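Local structure of haloacid dehalogenase domain protein hydrolase (Planctomyces limnophilus, 4OVY) at residues A[32-46]-A[224-238]. The protein is a putative phosphatase of the haloacid dehalogenase family, probably a metal-dependent hydrolase, and binds a calcium ion in the crystal. Numbering follows the deposited sequence.
Sequences VPVSERIVTFDNDGT and IGRRPVMAVGNSDGD. With CA (calcium ion), chain J; EDO (1,2-ethanediol), chain H.
Asp-42 and Asn-234 meet across a calcium ion where two parallel strands of the haloacid dehalogenase (HAD) fold, 38-41 and 230-233, run out into loops. The strands illustrate how a parallel pair brings the loops at its C-terminal ends to one metal. Their backbone ladder runs from Val-229 N to Ile-38 O, through Thr-40, which bonds at both N and O, to Asp-42 N on Val-232 O (3.0 Å), just before the site.

Apolar packing differs by face. On one, Phe-41 and Val-232 lie side by side, Phe-41 CE2 3.6 Å from Val-232 CG2, against helix 141-152; on the other, Thr-40 CG2 meets Pro-228 CG.

At the metal, Asp-42 OD2 (2.3 Å), Asp-44 O and Asn-234 OD1 bind calcium with two waters; Asp-42, Asp-44 and Thr-46 are consistent with the HAD DxDx(T/V) motif. Asp-238 OD2 accepts hydrogen bonds from Asn-234 N (2.9 Å) and Ser-235 N, while Lys-216 forms salt bridges to OD1 of both Asp-42 and Asp-238, whose OD2 atoms lie 3.1 Å apart. An alanine replacing Asp-238 is likely to leave those two amides without their acceptor, freeing the Asn-234 loop to shift. Asn-234 CG sits between its backbone N and carbonyl carbon (chi1 72°), which places the amide so that OD1 reaches calcium and accepts from Thr-46 OG1 at 2.9 Å.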
loop_
_atom_site.group_PDB
_atom_site.type_symbol
_atom_site.label_atom_id
_atom_site.label_comp_id
_atom_site.label_asym_id
_atom_site.label_seq_id
_atom_site.Cartn_x
_atom_site.Cartn_y
_atom_site.Cartn_z
ATOM N N VAL A 32 -13.283 -18.759 -1.469
ATOM C CA VAL A 32 -12.196 -17.918 -1.005
ATOM C C VAL A 32 -12.718 -17.094 0.165
ATOM O O VAL A 32 -13.719 -16.387 0.021
ATOM C CB VAL A 32 -11.721 -16.985 -2.133
ATOM C CG1 VAL A 32 -10.682 -15.996 -1.632
ATOM C CG2 VAL A 32 -11.166 -17.805 -3.278
ATOM N N PRO A 33 -12.045 -17.175 1.328
ATOM C CA PRO A 33 -12.415 -16.327 2.459
ATOM C C PRO A 33 -12.471 -14.859 2.052
ATOM O O PRO A 33 -11.687 -14.431 1.210
ATOM C CB PRO A 33 -11.281 -16.564 3.466
ATOM C CG PRO A 33 -10.756 -17.913 3.126
ATOM C CD PRO A 33 -10.885 -18.028 1.634
ATOM N N VAL A 34 -13.400 -14.110 2.644
ATOM C CA VAL A 34 -13.619 -12.703 2.299
ATOM C C VAL A 34 -12.319 -11.909 2.277
ATOM O O VAL A 34 -12.079 -11.168 1.337
ATOM C CB VAL A 34 -14.606 -12.024 3.280
ATOM C CG1 VAL A 34 -14.595 -10.505 3.122
ATOM C CG2 VAL A 34 -16.012 -12.569 3.067
ATOM N N SER A 35 -11.488 -12.073 3.303
ATOM C CA SER A 35 -10.217 -11.337 3.408
ATOM C C SER A 35 -9.255 -11.564 2.229
ATOM O O SER A 35 -8.365 -10.746 2.001
ATOM C CB SER A 35 -9.502 -11.687 4.720
ATOM O OG SER A 35 -9.088 -13.043 4.724
ATOM N N GLU A 36 -9.425 -12.667 1.498
ATOM C CA GLU A 36 -8.545 -13.004 0.370
ATOM C C GLU A 36 -9.097 -12.571 -0.998
ATOM O O GLU A 36 -8.421 -12.726 -2.021
ATOM C CB GLU A 36 -8.260 -14.514 0.357
ATOM C CG GLU A 36 -7.374 -14.993 1.497
ATOM C CD GLU A 36 -7.291 -16.512 1.590
ATOM O OE1 GLU A 36 -7.198 -17.200 0.548
ATOM O OE2 GLU A 36 -7.320 -17.028 2.716
ATOM N N ARG A 37 -10.308 -12.018 -1.020
ATOM C CA ARG A 37 -10.965 -11.637 -2.272
ATOM C C ARG A 37 -10.437 -10.314 -2.821
ATOM O O ARG A 37 -11.098 -9.278 -2.747
ATOM C CB ARG A 37 -12.478 -11.584 -2.080
ATOM C CG ARG A 37 -13.062 -12.934 -1.697
ATOM C CD ARG A 37 -14.568 -12.870 -1.531
ATOM N NE ARG A 37 -15.038 -14.060 -0.839
ATOM C CZ ARG A 37 -16.248 -14.216 -0.318
ATOM N NH1 ARG A 37 -17.168 -13.259 -0.417
ATOM N NH2 ARG A 37 -16.533 -15.349 0.311
ATOM N N ILE A 38 -9.232 -10.375 -3.373
ATOM C CA ILE A 38 -8.549 -9.219 -3.944
ATOM C C ILE A 38 -8.658 -9.314 -5.454
ATOM O O ILE A 38 -8.347 -10.364 -6.040
ATOM C CB ILE A 38 -7.045 -9.225 -3.577
ATOM C CG1 ILE A 38 -6.837 -9.248 -2.059
ATOM C CG2 ILE A 38 -6.316 -8.052 -4.225
ATOM C CD1 ILE A 38 -7.609 -8.187 -1.315
ATOM N N VAL A 39 -9.094 -8.223 -6.078
ATOM C CA VAL A 39 -9.148 -8.118 -7.535
ATOM C C VAL A 39 -8.434 -6.847 -7.987
ATOM O O VAL A 39 -8.617 -5.784 -7.394
ATOM C CB VAL A 39 -10.599 -8.167 -8.078
ATOM C CG1 VAL A 39 -11.469 -7.083 -7.469
ATOM C CG2 VAL A 39 -10.610 -8.060 -9.595
ATOM N N THR A 40 -7.612 -6.976 -9.030
ATOM C CA THR A 40 -6.812 -5.866 -9.538
ATOM C C THR A 40 -7.195 -5.509 -10.971
ATOM O O THR A 40 -7.374 -6.386 -11.823
ATOM C CB THR A 40 -5.300 -6.168 -9.472
ATOM O OG1 THR A 40 -5.013 -7.401 -10.145
ATOM C CG2 THR A 40 -4.831 -6.237 -8.042
ATOM N N PHE A 41 -7.314 -4.209 -11.216
ATOM C CA PHE A 41 -7.645 -3.659 -12.523
ATOM C C PHE A 41 -6.555 -2.697 -12.971
ATOM O O PHE A 41 -6.128 -1.837 -12.204
ATOM C CB PHE A 41 -8.941 -2.843 -12.448
ATOM C CG PHE A 41 -10.163 -3.656 -12.134
ATOM C CD1 PHE A 41 -10.494 -3.966 -10.823
ATOM C CD2 PHE A 41 -11.001 -4.091 -13.150
ATOM C CE1 PHE A 41 -11.623 -4.716 -10.535
ATOM C CE2 PHE A 41 -12.132 -4.844 -12.866
ATOM C CZ PHE A 41 -12.442 -5.150 -11.558
ATOM N N ASP A 42 -6.138 -2.799 -14.226
ATOM C CA ASP A 42 -5.474 -1.670 -14.862
ATOM C C ASP A 42 -6.501 -0.536 -14.999
ATOM O O ASP A 42 -7.716 -0.776 -14.911
ATOM C CB ASP A 42 -4.929 -2.074 -16.229
ATOM C CG ASP A 42 -3.891 -1.105 -16.766
ATOM O OD1 ASP A 42 -3.462 -0.165 -16.071
ATOM O OD2 ASP A 42 -3.489 -1.301 -17.916
ATOM N N ASN A 43 -6.021 0.688 -15.206
ATOM C CA ASN A 43 -6.902 1.837 -15.419
ATOM C C ASN A 43 -7.023 2.196 -16.906
ATOM O O ASN A 43 -8.047 1.928 -17.534
ATOM C CB ASN A 43 -6.419 3.046 -14.601
ATOM C CG ASN A 43 -7.391 4.220 -14.658
ATOM O OD1 ASN A 43 -8.611 4.037 -14.723
ATOM N ND2 ASN A 43 -6.854 5.432 -14.631
ATOM N N ASP A 44 -5.966 2.780 -17.469
ATOM C CA ASP A 44 -5.964 3.195 -18.880
ATOM C C ASP A 44 -6.335 2.015 -19.782
ATOM O O ASP A 44 -5.672 0.996 -19.751
ATOM C CB ASP A 44 -4.580 3.703 -19.294
ATOM C CG ASP A 44 -4.142 4.947 -18.538
ATOM O OD1 ASP A 44 -4.994 5.755 -18.105
ATOM O OD2 ASP A 44 -2.919 5.123 -18.391
ATOM N N GLY A 45 -7.399 2.155 -20.567
ATOM C CA GLY A 45 -7.799 1.133 -21.529
ATOM C C GLY A 45 -8.573 -0.034 -20.939
ATOM O O GLY A 45 -9.036 -0.904 -21.676
ATOM N N THR A 46 -8.699 -0.059 -19.612
ATOM C CA THR A 46 -9.390 -1.130 -18.909
ATOM C C THR A 46 -10.649 -0.579 -18.224
ATOM O O THR A 46 -11.728 -1.151 -18.372
ATOM C CB THR A 46 -8.447 -1.802 -17.898
ATOM O OG1 THR A 46 -7.415 -2.500 -18.610
ATOM C CG2 THR A 46 -9.191 -2.791 -17.009
ATOM N N ILE A 224 -0.105 -4.867 -1.463
ATOM C CA ILE A 224 -1.247 -5.679 -1.004
ATOM C C ILE A 224 -0.809 -6.833 -0.100
ATOM O O ILE A 224 -1.520 -7.197 0.845
ATOM C CB ILE A 224 -2.073 -6.227 -2.188
ATOM C CG1 ILE A 224 -2.429 -5.093 -3.163
ATOM C CG2 ILE A 224 -3.331 -6.926 -1.683
ATOM C CD1 ILE A 224 -3.347 -5.491 -4.299
ATOM N N GLY A 225 0.357 -7.407 -0.388
ATOM C CA GLY A 225 0.856 -8.550 0.363
ATOM C C GLY A 225 0.119 -9.842 0.082
ATOM O O GLY A 225 0.203 -10.783 0.869
ATOM N N ARG A 226 -0.600 -9.887 -1.036
ATOM C CA ARG A 226 -1.442 -11.035 -1.390
ATOM C C ARG A 226 -1.415 -11.226 -2.903
ATOM O O ARG A 226 -1.315 -10.266 -3.641
ATOM C CB ARG A 226 -2.912 -10.787 -0.982
ATOM C CG ARG A 226 -3.216 -10.595 0.505
ATOM C CD ARG A 226 -4.695 -10.224 0.699
ATOM N NE ARG A 226 -5.158 -10.104 2.095
ATOM C CZ ARG A 226 -5.382 -11.132 2.915
ATOM N NH1 ARG A 226 -5.824 -10.914 4.152
ATOM N NH2 ARG A 226 -5.162 -12.384 2.515
ATOM N N ARG A 227 -1.545 -12.464 -3.363
ATOM C CA ARG A 227 -1.811 -12.723 -4.772
ATOM C C ARG A 227 -3.305 -12.497 -5.008
ATOM O O ARG A 227 -4.127 -13.126 -4.335
ATOM C CB ARG A 227 -1.437 -14.156 -5.136
ATOM C CG ARG A 227 -1.505 -14.455 -6.627
ATOM C CD ARG A 227 -1.449 -15.950 -6.907
ATOM N NE ARG A 227 -0.307 -16.593 -6.262
ATOM C CZ ARG A 227 0.894 -16.799 -6.813
ATOM N NH1 ARG A 227 1.833 -17.402 -6.102
ATOM N NH2 ARG A 227 1.172 -16.422 -8.061
ATOM N N PRO A 228 -3.669 -11.605 -5.947
ATOM C CA PRO A 228 -5.101 -11.432 -6.238
ATOM C C PRO A 228 -5.734 -12.706 -6.796
ATOM O O PRO A 228 -5.041 -13.529 -7.392
ATOM C CB PRO A 228 -5.124 -10.310 -7.290
ATOM C CG PRO A 228 -3.821 -9.581 -7.095
ATOM C CD PRO A 228 -2.839 -10.644 -6.693
ATOM N N VAL A 229 -7.038 -12.863 -6.600
ATOM C CA VAL A 229 -7.757 -14.006 -7.169
ATOM C C VAL A 229 -8.393 -13.686 -8.525
ATOM O O VAL A 229 -8.898 -14.581 -9.207
ATOM C CB VAL A 229 -8.814 -14.559 -6.188
ATOM C CG1 VAL A 229 -8.152 -14.926 -4.864
ATOM C CG2 VAL A 229 -9.945 -13.563 -5.989
HETATM N N MSE A 230 -8.358 -12.414 -8.915
HETATM C CA MSE A 230 -8.851 -11.988 -10.222
HETATM C C MSE A 230 -8.118 -10.753 -10.667
HETATM O O MSE A 230 -7.671 -9.964 -9.840
HETATM C CB MSE A 230 -10.346 -11.720 -10.079
HETATM C CG MSE A 230 -11.042 -11.368 -11.376
HETATM SE SE MSE A 230 -12.968 -11.195 -10.959
HETATM C CE MSE A 230 -13.523 -10.221 -12.576
ATOM N N ALA A 231 -7.967 -10.597 -11.979
ATOM C CA ALA A 231 -7.340 -9.410 -12.548
ATOM C C ALA A 231 -7.916 -9.121 -13.917
ATOM O O ALA A 231 -8.250 -10.038 -14.666
ATOM C CB ALA A 231 -5.832 -9.577 -12.634
ATOM N N VAL A 232 -8.031 -7.836 -14.228
ATOM C CA VAL A 232 -8.492 -7.385 -15.523
ATOM C C VAL A 232 -7.520 -6.347 -16.079
ATOM O O VAL A 232 -7.162 -5.382 -15.399
ATOM C CB VAL A 232 -9.909 -6.781 -15.466
ATOM C CG1 VAL A 232 -10.418 -6.511 -16.876
ATOM C CG2 VAL A 232 -10.857 -7.702 -14.700
ATOM N N GLY A 233 -7.100 -6.564 -17.319
ATOM C CA GLY A 233 -6.208 -5.648 -18.015
ATOM C C GLY A 233 -6.659 -5.495 -19.452
ATOM O O GLY A 233 -7.759 -5.939 -19.810
ATOM N N ASN A 234 -5.825 -4.859 -20.274
ATOM C CA ASN A 234 -6.139 -4.701 -21.698
ATOM C C ASN A 234 -4.927 -4.695 -22.632
ATOM O O ASN A 234 -5.100 -4.720 -23.845
ATOM C CB ASN A 234 -6.910 -3.408 -21.936
ATOM C CG ASN A 234 -6.035 -2.183 -21.780
ATOM O OD1 ASN A 234 -5.546 -1.901 -20.693
ATOM N ND2 ASN A 234 -5.817 -1.458 -22.870
ATOM N N SER A 235 -3.714 -4.645 -22.093
ATOM C CA SER A 235 -2.539 -4.486 -22.943
ATOM C C SER A 235 -1.429 -5.446 -22.546
ATOM O O SER A 235 -1.505 -6.133 -21.525
ATOM C CB SER A 235 -2.046 -3.042 -22.866
ATOM O OG SER A 235 -1.328 -2.819 -21.659
ATOM N N ASP A 236 -0.383 -5.483 -23.356
ATOM C CA ASP A 236 0.755 -6.343 -23.068
ATOM C C ASP A 236 1.483 -5.956 -21.780
ATOM O O ASP A 236 2.123 -6.796 -21.169
ATOM C CB ASP A 236 1.714 -6.377 -24.256
ATOM C CG ASP A 236 1.177 -7.197 -25.417
ATOM O OD1 ASP A 236 0.046 -7.756 -25.325
ATOM O OD2 ASP A 236 1.892 -7.289 -26.440
ATOM N N GLY A 237 1.369 -4.692 -21.368
ATOM C CA GLY A 237 1.857 -4.258 -20.060
ATOM C C GLY A 237 1.186 -4.928 -18.863
ATOM O O GLY A 237 1.705 -4.856 -17.753
ATOM N N ASP A 238 0.044 -5.583 -19.095
ATOM C CA ASP A 238 -0.682 -6.334 -18.068
ATOM C C ASP A 238 -0.362 -7.832 -18.033
ATOM O O ASP A 238 -0.911 -8.560 -17.198
ATOM C CB ASP A 238 -2.194 -6.162 -18.289
ATOM C CG ASP A 238 -2.644 -4.736 -18.099
ATOM O OD1 ASP A 238 -2.303 -4.160 -17.046
ATOM O OD2 ASP A 238 -3.334 -4.196 -18.989
HETATM CA CA CA J . -3.711 -0.460 -20.057
HETATM C C1 EDO H . 0.072 4.372 -18.609
HETATM O O1 EDO H . -1.002 3.422 -18.515
HETATM C C2 EDO H . 1.327 3.696 -19.149
HETATM O O2 EDO H . 1.489 2.406 -18.545
HETATM O O HOH W 1 -8.090 -8.556 3.608
HETATM O O HOH W 2 -6.458 -13.644 4.994
HETATM O O HOH W 3 -5.719 -12.973 -2.213
HETATM O O HOH W 4 -1.431 -1.941 -19.316
HETATM O O HOH W 5 -2.654 0.660 -21.467
#